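Local coordinates for protein CysE, serine acetyltransferase (Brucella abortus, PDB 4HZD) that probably catalyses the transfer of an acetyl group from acetyl-coenzyme A to L-serine, a step that leads into cysteine biosynthesis, at residues V55-R58 with I59-L63; I95-V98 with Y99-P103; F138-Y141 with L142-R145. One frame throughout, in Å; residues are numbered along the deposited sequence.

Contact 1: V55-R58 with I59-L63; sequences VMHR and IAERL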
ATOM      1  N   VAL A  55     -13.471  16.697  -6.054  1.00 21.33           N
ATOM      2  CA  VAL A  55     -12.874  16.416  -7.392  1.00 22.33           C
ATOM      3  C   VAL A  55     -11.368  16.268  -7.215  1.00 22.49           C
ATOM      4  O   VAL A  55     -10.780  15.253  -7.654  1.00 23.71           O
ATOM      5  CB  VAL A  55     -13.224  17.530  -8.470  1.00 21.06           C
ATOM      6  CG1 VAL A  55     -12.418  17.417  -9.778  1.00 19.91           C
ATOM      7  CG2 VAL A  55     -14.713  17.511  -8.820  1.00 20.28           C
ATOM      8  N   MET A  56     -10.749  17.223  -6.533  1.00 21.58           N
ATOM      9  CA  MET A  56      -9.288  17.115  -6.242  1.00 23.48           C
ATOM     10  C   MET A  56      -8.939  15.850  -5.490  1.00 22.25           C
ATOM     11  O   MET A  56      -7.951  15.176  -5.840  1.00 21.05           O
ATOM     12  CB  MET A  56      -8.770  18.335  -5.466  1.00 24.71           C
ATOM     13  CG  MET A  56      -8.922  19.610  -6.265  1.00 28.35           C
ATOM     14  SD  MET A  56      -8.317  21.118  -5.494  1.00 34.11           S
ATOM     15  CE  MET A  56      -8.898  20.929  -3.820  1.00 30.88           C
ATOM     16  N   HIS A  57      -9.744  15.520  -4.469  1.00 20.75           N
ATOM     17  CA  HIS A  57      -9.536  14.302  -3.712  1.00 21.62           C
ATOM     18  C   HIS A  57      -9.699  13.042  -4.551  1.00 22.74           C
ATOM     19  O   HIS A  57      -8.820  12.179  -4.540  1.00 22.76           O
ATOM     20  CB  HIS A  57     -10.447  14.238  -2.502  1.00 23.31           C
ATOM     21  CG  HIS A  57     -10.366  12.935  -1.754  1.00 22.64           C
ATOM     22  ND1 HIS A  57      -9.647  12.791  -0.631  1.00 26.79           N
ATOM     23  CD2 HIS A  57     -10.959  11.718  -1.993  1.00 23.32           C
ATOM     24  CE1 HIS A  57      -9.771  11.540  -0.166  1.00 22.36           C
ATOM     25  NE2 HIS A  57     -10.567  10.876  -1.003  1.00 25.48           N
ATOM     26  N   ARG A  58     -10.818  12.909  -5.263  1.00 21.85           N
ATOM     27  CA  ARG A  58     -10.999  11.763  -6.169  1.00 20.48           C
ATOM     28  C   ARG A  58      -9.818  11.577  -7.113  1.00 20.77           C
ATOM     29  O   ARG A  58      -9.250  10.459  -7.231  1.00 20.85           O
ATOM     30  CB  ARG A  58     -12.275  11.919  -6.993  1.00 20.36           C
ATOM     31  CG  ARG A  58     -12.522  10.737  -7.928  1.00 20.67           C
ATOM     32  CD  ARG A  58     -13.111   9.576  -7.127  1.00 20.66           C
ATOM     33  NE  ARG A  58     -12.963   8.262  -7.746  1.00 20.55           N
ATOM     34  CZ  ARG A  58     -12.064   7.349  -7.377  1.00 21.09           C
ATOM     35  NH1 ARG A  58     -11.174   7.640  -6.451  1.00 21.15           N
ATOM     36  NH2 ARG A  58     -12.036   6.149  -7.962  1.00 19.40           N
ATOM     37  N   ILE A  59      -9.408  12.668  -7.759  1.00 22.18           N
ATOM     38  CA  ILE A  59      -8.389  12.567  -8.776  1.00 22.81           C
ATOM     39  C   ILE A  59      -7.037  12.252  -8.141  1.00 22.38           C
ATOM     40  O   ILE A  59      -6.301  11.405  -8.653  1.00 21.54           O
ATOM     41  CB  ILE A  59      -8.302  13.819  -9.661  1.00 22.86           C
ATOM     42  CG1 ILE A  59      -9.608  13.990 -10.462  1.00 24.20           C
ATOM     43  CG2 ILE A  59      -7.176  13.628 -10.656  1.00 22.43           C
ATOM     44  CD1 ILE A  59      -9.651  15.275 -11.240  1.00 21.54           C
ATOM     45  N   ALA A  60      -6.728  12.926  -7.027  1.00 20.77           N
ATOM     46  CA  ALA A  60      -5.516  12.643  -6.285  1.00 21.42           C
ATOM     47  C   ALA A  60      -5.391  11.152  -5.905  1.00 20.63           C
ATOM     48  O   ALA A  60      -4.307  10.582  -6.065  1.00 20.87           O
ATOM     49  CB  ALA A  60      -5.346  13.583  -5.079  1.00 19.77           C
ATOM     50  N   GLU A  61      -6.494  10.539  -5.465  1.00 20.04           N
ATOM     51  CA  GLU A  61      -6.524   9.129  -5.031  1.00 21.18           C
ATOM     52  C   GLU A  61      -6.331   8.192  -6.210  1.00 20.99           C
ATOM     53  O   GLU A  61      -5.678   7.160  -6.079  1.00 20.95           O
ATOM     54  CB  GLU A  61      -7.849   8.752  -4.313  1.00 22.82           C
ATOM     55  CG  GLU A  61      -8.031   9.364  -2.908  1.00 25.80           C
ATOM     56  CD  GLU A  61      -6.872   9.087  -1.971  1.00 26.74           C
ATOM     57  OE1 GLU A  61      -6.613   7.909  -1.689  1.00 27.10           O
ATOM     58  OE2 GLU A  61      -6.173  10.042  -1.555  1.00 28.34           O
ATOM     59  N   ARG A  62      -6.901   8.543  -7.362  1.00 20.42           N
ATOM     60  CA  ARG A  62      -6.705   7.720  -8.558  1.00 20.33           C
ATOM     61  C   ARG A  62      -5.248   7.764  -9.043  1.00 21.30           C
ATOM     62  O   ARG A  62      -4.679   6.739  -9.425  1.00 22.23           O
ATOM     63  CB  ARG A  62      -7.695   8.134  -9.664  1.00 21.43           C
ATOM     64  CG  ARG A  62      -9.171   8.016  -9.240  1.00 17.69           C
ATOM     65  CD  ARG A  62     -10.058   7.962 -10.495  1.00 20.78           C
ATOM     66  NE  ARG A  62     -10.017   6.603 -11.022  1.00 18.84           N
ATOM     67  CZ  ARG A  62     -10.660   6.153 -12.109  1.00 20.43           C
ATOM     68  NH1 ARG A  62     -11.368   6.962 -12.887  1.00 17.87           N
ATOM     69  NH2 ARG A  62     -10.575   4.869 -12.422  1.00 21.54           N
ATOM     70  N   LEU A  63      -4.630   8.935  -8.973  1.00 21.79           N
ATOM     71  CA  LEU A  63      -3.247   9.100  -9.487  1.00 22.22           C
ATOM     72  C   LEU A  63      -2.202   8.750  -8.438  1.00 22.04           C
ATOM     73  O   LEU A  63      -1.039   8.465  -8.779  1.00 23.08           O
ATOM     74  CB  LEU A  63      -3.039  10.566  -9.955  1.00 23.31           C
ATOM     75  CG  LEU A  63      -3.983  11.092 -11.041  1.00 26.11           C
ATOM     76  CD1 LEU A  63      -3.846  12.597 -11.181  1.00 26.44           C
ATOM     77  CD2 LEU A  63      -3.710  10.360 -12.351  1.00 25.80           C
TER
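Arg58 and Arg62, one helical turn apart, pack closely on helix 51-63 and illustrate how like charges can share a face when each has its own partners. The Arg58 side chain leaves with CG anti to the backbone N (chi1 -179°) and then bends at chi2, so that its guanidinium swings toward the next turn. There the aliphatic part of Arg62 lies over one face of it, offset toward the rim, with Arg62 CG 3.5 Å from Arg58 CZ. The two guanidinium planes are only 16° apart, and Arg58 NH2 comes within 3.7 Å of Arg62 NE. Below them the backbone is regular, as in the bond from Ala60 N to Met56 O at 2.8 Å.

Val55 and Ile59 make a slighter contact: they run side by side and meet through a single pair of atoms, Val55 CG1 and Ile59 CD1, at 3.8 Å. On the polar flank Glu61 places CG over the face of the His57 imidazole in a CH-pi contact, 3.9 Å from CG to the ring centroid. Its carboxylate holds back, with OE2 4.5 Å from His57 NE2, and the side chain lies about 5 Å from a magnesium ion. All eight touching residues are buried, so the contact has no solvent side.

Arg58 NH1 forms a salt bridge with Asp67 of a second subunit and NE binds Leu113 O, while Arg62 NH1 binds His119 ND1. The pairing is therefore probably tolerated because the carboxylate offsets part of the charge, and the two arginines direct their polar ends to different partners.

Contact 2: I95-V98 with Y99-P103; sequences IQAV and YDRDP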
ATOM      1  N   ILE A  95     -18.590  19.034 -15.915  1.00 26.45           N
ATOM      2  CA  ILE A  95     -19.565  18.112 -15.331  1.00 22.82           C
ATOM      3  C   ILE A  95     -20.920  18.217 -16.056  1.00 25.07           C
ATOM      4  O   ILE A  95     -21.532  17.197 -16.426  1.00 21.69           O
ATOM      5  CB  ILE A  95     -19.746  18.377 -13.810  1.00 22.42           C
ATOM      6  CG1 ILE A  95     -18.517  17.928 -13.010  1.00 20.41           C
ATOM      7  CG2 ILE A  95     -21.004  17.682 -13.275  1.00 20.59           C
ATOM      8  CD1 ILE A  95     -18.625  18.309 -11.532  1.00 20.20           C
ATOM      9  N   GLN A  96     -21.367  19.461 -16.257  1.00 23.72           N
ATOM     10  CA  GLN A  96     -22.579  19.736 -17.023  1.00 27.43           C
ATOM     11  C   GLN A  96     -22.529  19.196 -18.466  1.00 27.08           C
ATOM     12  O   GLN A  96     -23.538  18.693 -18.948  1.00 26.16           O
ATOM     13  CB  GLN A  96     -22.968  21.239 -16.953  1.00 28.94           C
ATOM     14  CG  GLN A  96     -24.337  21.557 -17.557  1.00 30.40           C
ATOM     15  CD  GLN A  96     -25.508  21.179 -16.648  1.00 31.78           C
ATOM     16  OE1 GLN A  96     -25.423  21.237 -15.417  1.00 32.69           O
ATOM     17  NE2 GLN A  96     -26.608  20.787 -17.261  1.00 34.95           N
ATOM     18  N   ALA A  97     -21.353  19.214 -19.109  1.00 25.46           N
ATOM     19  CA  ALA A  97     -21.179  18.586 -20.425  1.00 27.02           C
ATOM     20  C   ALA A  97     -21.522  17.100 -20.427  1.00 27.45           C
ATOM     21  O   ALA A  97     -22.213  16.612 -21.337  1.00 25.11           O
ATOM     22  CB  ALA A  97     -19.765  18.785 -20.957  1.00 24.15           C
ATOM     23  N   VAL A  98     -21.016  16.371 -19.434  1.00 25.31           N
ATOM     24  CA  VAL A  98     -21.310  14.938 -19.356  1.00 27.30           C
ATOM     25  C   VAL A  98     -22.800  14.749 -19.153  1.00 26.06           C
ATOM     26  O   VAL A  98     -23.423  13.917 -19.806  1.00 27.30           O
ATOM     27  CB  VAL A  98     -20.565  14.210 -18.196  1.00 26.88           C
ATOM     28  CG1 VAL A  98     -20.961  12.733 -18.162  1.00 26.99           C
ATOM     29  CG2 VAL A  98     -19.054  14.326 -18.370  1.00 26.04           C
ATOM     30  N   TYR A  99     -23.348  15.505 -18.213  1.00 24.77           N
ATOM     31  CA  TYR A  99     -24.744  15.360 -17.832  1.00 29.08           C
ATOM     32  C   TYR A  99     -25.626  15.587 -19.073  1.00 28.74           C
ATOM     33  O   TYR A  99     -26.527  14.797 -19.335  1.00 28.09           O
ATOM     34  CB  TYR A  99     -25.105  16.313 -16.681  1.00 29.01           C
ATOM     35  CG  TYR A  99     -26.552  16.166 -16.227  1.00 34.13           C
ATOM     36  CD1 TYR A  99     -26.950  15.115 -15.381  1.00 33.52           C
ATOM     37  CD2 TYR A  99     -27.521  17.064 -16.653  1.00 35.35           C
ATOM     38  CE1 TYR A  99     -28.270  14.974 -14.973  1.00 37.55           C
ATOM     39  CE2 TYR A  99     -28.842  16.943 -16.244  1.00 38.22           C
ATOM     40  CZ  TYR A  99     -29.212  15.909 -15.404  1.00 39.02           C
ATOM     41  OH  TYR A  99     -30.531  15.799 -15.030  1.00 43.29           O
ATOM     42  N   ASP A 100     -25.310  16.631 -19.842  1.00 28.64           N
ATOM     43  CA  ASP A 100     -26.070  17.000 -21.056  1.00 29.87           C
ATOM     44  C   ASP A 100     -25.851  16.109 -22.267  1.00 31.37           C
ATOM     45  O   ASP A 100     -26.752  15.983 -23.091  1.00 31.91           O
ATOM     46  CB  ASP A 100     -25.771  18.450 -21.454  1.00 30.30           C
ATOM     47  CG  ASP A 100     -26.330  19.457 -20.454  1.00 31.53           C
ATOM     48  OD1 ASP A 100     -27.233  19.112 -19.687  1.00 34.53           O
ATOM     49  OD2 ASP A 100     -25.850  20.595 -20.426  1.00 32.12           O
ATOM     50  N   ARG A 101     -24.667  15.500 -22.381  1.00 28.11           N
ATOM     51  CA  ARG A 101     -24.256  14.839 -23.621  1.00 26.66           C
ATOM     52  C   ARG A 101     -24.207  13.301 -23.547  1.00 28.62           C
ATOM     53  O   ARG A 101     -24.184  12.687 -24.574  1.00 28.08           O
ATOM     54  CB  ARG A 101     -22.916  15.385 -24.152  1.00 27.38           C
ATOM     55  CG  ARG A 101     -22.866  16.900 -24.372  1.00 26.25           C
ATOM     56  CD  ARG A 101     -21.507  17.360 -24.890  1.00 27.61           C
ATOM     57  NE  ARG A 101     -21.321  18.753 -24.513  1.00 25.09           N
ATOM     58  CZ  ARG A 101     -20.169  19.414 -24.451  1.00 26.75           C
ATOM     59  NH1 ARG A 101     -19.015  18.849 -24.789  1.00 21.96           N
ATOM     60  NH2 ARG A 101     -20.190  20.683 -24.058  1.00 25.16           N
ATOM     61  N   ASP A 102     -24.193  12.691 -22.351  1.00 28.87           N
ATOM     62  CA  ASP A 102     -24.168  11.211 -22.237  1.00 29.76           C
ATOM     63  C   ASP A 102     -25.453  10.593 -21.673  1.00 32.59           C
ATOM     64  O   ASP A 102     -25.720  10.734 -20.477  1.00 34.14           O
ATOM     65  CB  ASP A 102     -23.022  10.753 -21.335  1.00 29.66           C
ATOM     66  CG  ASP A 102     -22.683   9.242 -21.495  1.00 30.81           C
ATOM     67  OD1 ASP A 102     -23.459   8.449 -22.092  1.00 30.16           O
ATOM     68  OD2 ASP A 102     -21.612   8.845 -20.995  1.00 37.02           O
ATOM     69  N   PRO A 103     -26.198   9.829 -22.501  1.00 35.71           N
ATOM     70  CA  PRO A 103     -27.438   9.184 -22.020  1.00 36.60           C
ATOM     71  C   PRO A 103     -27.206   8.033 -21.010  1.00 39.09           C
ATOM     72  O   PRO A 103     -28.127   7.672 -20.253  1.00 35.44           O
ATOM     73  CB  PRO A 103     -28.074   8.632 -23.304  1.00 35.70           C
ATOM     74  CG  PRO A 103     -27.301   9.250 -24.447  1.00 36.54           C
ATOM     75  CD  PRO A 103     -25.922   9.486 -23.911  1.00 35.53           C
TER
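From Ile95 to Arg101 the backbone forms the last turns of helix 87-101, with Tyr99 N bonded to Ile95 O at 3.1 Å, and its ending is a worked example of a carbonyl serving two donors. Asp102 N reaches Val98 O at 2.9 Å in the ordinary helical way. Arg101 N also approaches Val98 O, at 3.3 Å, from the same face but well above the carbonyl plane, while its bond to Ala97 O is weak. Asp102 is the first residue to leave helical geometry.

Among the side chains, Gln96 reaches forward along the helix to Asp100. Its CG is anti to the backbone N (chi1 -171°), and a bend at chi2 presents the amide nitrogen to both carboxylate oxygens. NE2 lies 3.0 Å from Asp100 OD1 and 3.3 Å from Asp100 OD2, a forked pair of weak bonds with amide and carboxylate planes 59° apart. On another side of the helix the Arg101 chain, extended from CG to NE, lays its guanidinium flat over the Ala97 methyl group. Ala97 CB sits over the centre of that face, 3.6 Å from Arg101 CZ, and a small side chain thus serves as the floor for a large planar one.

Just after the helix, Asp102 OD1 accepts Ala104 N in an Asx turn that holds the departing chain. Arg101 makes the link to the left-handed beta-helix, donating from NH2 to Gly163 O and from NH1 to Ser185 OG. Val98 packs against Phe165 of strand 165-166 and Pro111 of helix 109-113, whereas Ile95 faces Ile19 of helix 18-33, so this helix end is lodged between the helical domain and the coils of the beta-helix.

Contact 3: F138-Y141 with L142-R145; sequences FAYY and LQSR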
ATOM      1  N   PHE A 138       6.996  18.073 -12.567  1.00 23.37           N
ATOM      2  CA  PHE A 138       5.698  17.753 -12.002  1.00 21.49           C
ATOM      3  C   PHE A 138       4.708  17.536 -13.156  1.00 20.73           C
ATOM      4  O   PHE A 138       3.929  16.583 -13.158  1.00 19.47           O
ATOM      5  CB  PHE A 138       5.209  18.840 -11.045  1.00 23.17           C
ATOM      6  CG  PHE A 138       4.382  18.293  -9.887  1.00 26.00           C
ATOM      7  CD1 PHE A 138       3.324  17.395 -10.115  1.00 23.59           C
ATOM      8  CD2 PHE A 138       4.651  18.684  -8.579  1.00 27.20           C
ATOM      9  CE1 PHE A 138       2.572  16.888  -9.069  1.00 24.89           C
ATOM     10  CE2 PHE A 138       3.921  18.167  -7.527  1.00 24.43           C
ATOM     11  CZ  PHE A 138       2.857  17.290  -7.771  1.00 25.98           C
ATOM     12  N   ALA A 139       4.738  18.434 -14.132  1.00 20.25           N
ATOM     13  CA  ALA A 139       3.789  18.343 -15.246  1.00 21.91           C
ATOM     14  C   ALA A 139       3.950  17.018 -16.026  1.00 20.43           C
ATOM     15  O   ALA A 139       2.963  16.333 -16.317  1.00 21.50           O
ATOM     16  CB  ALA A 139       3.928  19.561 -16.160  1.00 20.56           C
ATOM     17  N   TYR A 140       5.188  16.629 -16.323  1.00 20.66           N
ATOM     18  CA  TYR A 140       5.421  15.393 -17.078  1.00 21.60           C
ATOM     19  C   TYR A 140       5.021  14.184 -16.242  1.00 21.09           C
ATOM     20  O   TYR A 140       4.509  13.179 -16.767  1.00 21.44           O
ATOM     21  CB  TYR A 140       6.887  15.239 -17.506  1.00 23.99           C
ATOM     22  CG  TYR A 140       7.400  16.234 -18.533  1.00 26.61           C
ATOM     23  CD1 TYR A 140       6.573  16.740 -19.559  1.00 26.79           C
ATOM     24  CD2 TYR A 140       8.734  16.657 -18.490  1.00 26.87           C
ATOM     25  CE1 TYR A 140       7.084  17.659 -20.490  1.00 29.07           C
ATOM     26  CE2 TYR A 140       9.237  17.557 -19.412  1.00 26.01           C
ATOM     27  CZ  TYR A 140       8.423  18.057 -20.406  1.00 28.14           C
ATOM     28  OH  TYR A 140       8.981  18.957 -21.300  1.00 26.60           O
ATOM     29  N   TYR A 141       5.244  14.280 -14.931  1.00 19.19           N
ATOM     30  CA  TYR A 141       4.845  13.210 -14.048  1.00 19.76           C
ATOM     31  C   TYR A 141       3.333  13.000 -14.111  1.00 18.86           C
ATOM     32  O   TYR A 141       2.853  11.867 -14.148  1.00 19.78           O
ATOM     33  CB  TYR A 141       5.327  13.424 -12.578  1.00 19.43           C
ATOM     34  CG  TYR A 141       4.905  12.273 -11.736  1.00 21.20           C
ATOM     35  CD1 TYR A 141       5.643  11.086 -11.728  1.00 19.81           C
ATOM     36  CD2 TYR A 141       3.701  12.306 -11.017  1.00 21.26           C
ATOM     37  CE1 TYR A 141       5.231   9.996 -10.988  1.00 22.51           C
ATOM     38  CE2 TYR A 141       3.283  11.203 -10.271  1.00 21.98           C
ATOM     39  CZ  TYR A 141       4.046  10.052 -10.275  1.00 22.69           C
ATOM     40  OH  TYR A 141       3.674   8.947  -9.558  1.00 25.61           O
ATOM     41  N   LEU A 142       2.567  14.071 -14.030  1.00 18.78           N
ATOM     42  CA  LEU A 142       1.127  13.941 -14.141  1.00 18.77           C
ATOM     43  C   LEU A 142       0.687  13.371 -15.524  1.00 18.93           C
ATOM     44  O   LEU A 142      -0.185  12.467 -15.615  1.00 19.68           O
ATOM     45  CB  LEU A 142       0.487  15.333 -13.916  1.00 19.14           C
ATOM     46  CG  LEU A 142       0.523  15.830 -12.459  1.00 19.98           C
ATOM     47  CD1 LEU A 142       0.153  17.311 -12.439  1.00 19.48           C
ATOM     48  CD2 LEU A 142      -0.422  14.997 -11.606  1.00 19.80           C
ATOM     49  N   GLN A 143       1.280  13.895 -16.594  1.00 19.27           N
ATOM     50  CA  GLN A 143       1.018  13.404 -17.960  1.00 19.44           C
ATOM     51  C   GLN A 143       1.273  11.894 -18.026  1.00 20.60           C
ATOM     52  O   GLN A 143       0.464  11.144 -18.569  1.00 21.52           O
ATOM     53  CB  GLN A 143       1.910  14.093 -19.005  1.00 18.65           C
ATOM     54  CG  GLN A 143       1.784  13.484 -20.406  1.00 17.81           C
ATOM     55  CD  GLN A 143       2.866  13.966 -21.374  1.00 20.51           C
ATOM     56  OE1 GLN A 143       3.845  14.595 -20.960  1.00 22.25           O
ATOM     57  NE2 GLN A 143       2.668  13.715 -22.667  1.00 19.13           N
ATOM     58  N   SER A 144       2.375  11.479 -17.421  1.00 20.53           N
ATOM     59  CA  SER A 144       2.795  10.077 -17.398  1.00 21.01           C
ATOM     60  C   SER A 144       1.834   9.238 -16.614  1.00 21.29           C
ATOM     61  O   SER A 144       1.414   8.136 -17.063  1.00 22.03           O
ATOM     62  CB  SER A 144       4.217   9.946 -16.795  1.00 20.61           C
ATOM     63  OG  SER A 144       4.559   8.576 -16.673  1.00 20.04           O
ATOM     64  N   ARG A 145       1.461   9.730 -15.435  1.00 23.13           N
ATOM     65  CA  ARG A 145       0.517   8.992 -14.616  1.00 23.92           C
ATOM     66  C   ARG A 145      -0.888   8.943 -15.258  1.00 23.42           C
ATOM     67  O   ARG A 145      -1.573   7.907 -15.234  1.00 19.26           O
ATOM     68  CB  ARG A 145       0.487   9.593 -13.202  1.00 28.29           C
ATOM     69  CG  ARG A 145      -0.252   8.716 -12.237  1.00 32.62           C
ATOM     70  CD  ARG A 145       0.611   7.584 -11.668  1.00 33.44           C
ATOM     71  NE  ARG A 145      -0.259   6.953 -10.702  1.00 31.57           N
ATOM     72  CZ  ARG A 145      -0.536   5.666 -10.623  1.00 34.20           C
ATOM     73  NH1 ARG A 145       0.041   4.773 -11.415  1.00 34.07           N
ATOM     74  NH2 ARG A 145      -1.382   5.278  -9.698  1.00 36.67           N
TER
HETATM   75  O   HOH W   1       5.237  12.424 -19.459  1.00 23.50           O
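Phe138 and Leu142 meet one turn apart on helix 136-149, with Phe138 CD1 3.9 Å from Leu142 CD1. The phenyl ring owes its place to a first torsion of -147°, well short of fully anti. Next along the helix, Tyr141 and Arg145 run side by side in the same direction, with phenol and guanidinium planes 31° apart. Their nearest side-chain approach is between Tyr141 OH and Arg145 CD, at 4.0 Å, so the pair touches lightly, near the phenol oxygen. Tyr140 and Gln143 are likewise aligned, Tyr140 CD1 standing 3.7 Å from Gln143 OE1. A water ties this pair together: it donates to Tyr140 O at 2.9 Å and, weakly, to Gln143 OE1 at 3.0 Å. Tyr140 O also accepts Ser144 N at 2.8 Å, and this carbonyl is therefore gripped by a backbone amide and a water at once.

The second shell fixes the ends of these side chains. Gln143 NE2 is bonded to Asp153 OD1 in the same chain, and Arg145 NE to Leu63 O at the close of helix 51-63, while Leu142 and Phe138 are packed against Leu73 of helix 70-83 and Leu130 of helix 116-132. From a fourth subunit come Tyr114, whose carbonyl O is bonded to Ser144 OG, and the rings of Phe40 and Tyr105, set edge-to-face to Tyr141 and Tyr140 respectively.

The chemistry thus divides round the helix. Phe138 and Leu142 pack inside the subunit and two tyrosines offer rings to a neighbour, while the buried amide of Gln143, the buried hydroxyl of Ser144 and the partly exposed guanidinium of Arg145 are each satisfied by a specific partner: Asp153, Tyr114 of the fourth subunit and Leu63 O.

Taken from the N terminus, the three contacts follow one another in series, and none nests within or crosses another. Each joins adjacent turns of a single helix, so none closes a long loop: contact 1 lies on helix 51-63, contact 2 at the end of helix 87-101, and contact 3 on helix 136-149. Contacts 1 and 3 touch in the folded chain, where Leu63 CD1 packs 4.2 Å from Leu142 CD2. Contact 2 lies across the chain's centre from contact 3, about 27 Å between centres, and ties the helical domain to the beta-helix through Arg101. Contacts 1 and 3 take part in subunit interfaces, and contact 3 also reaches strand 152-154 through Gln143.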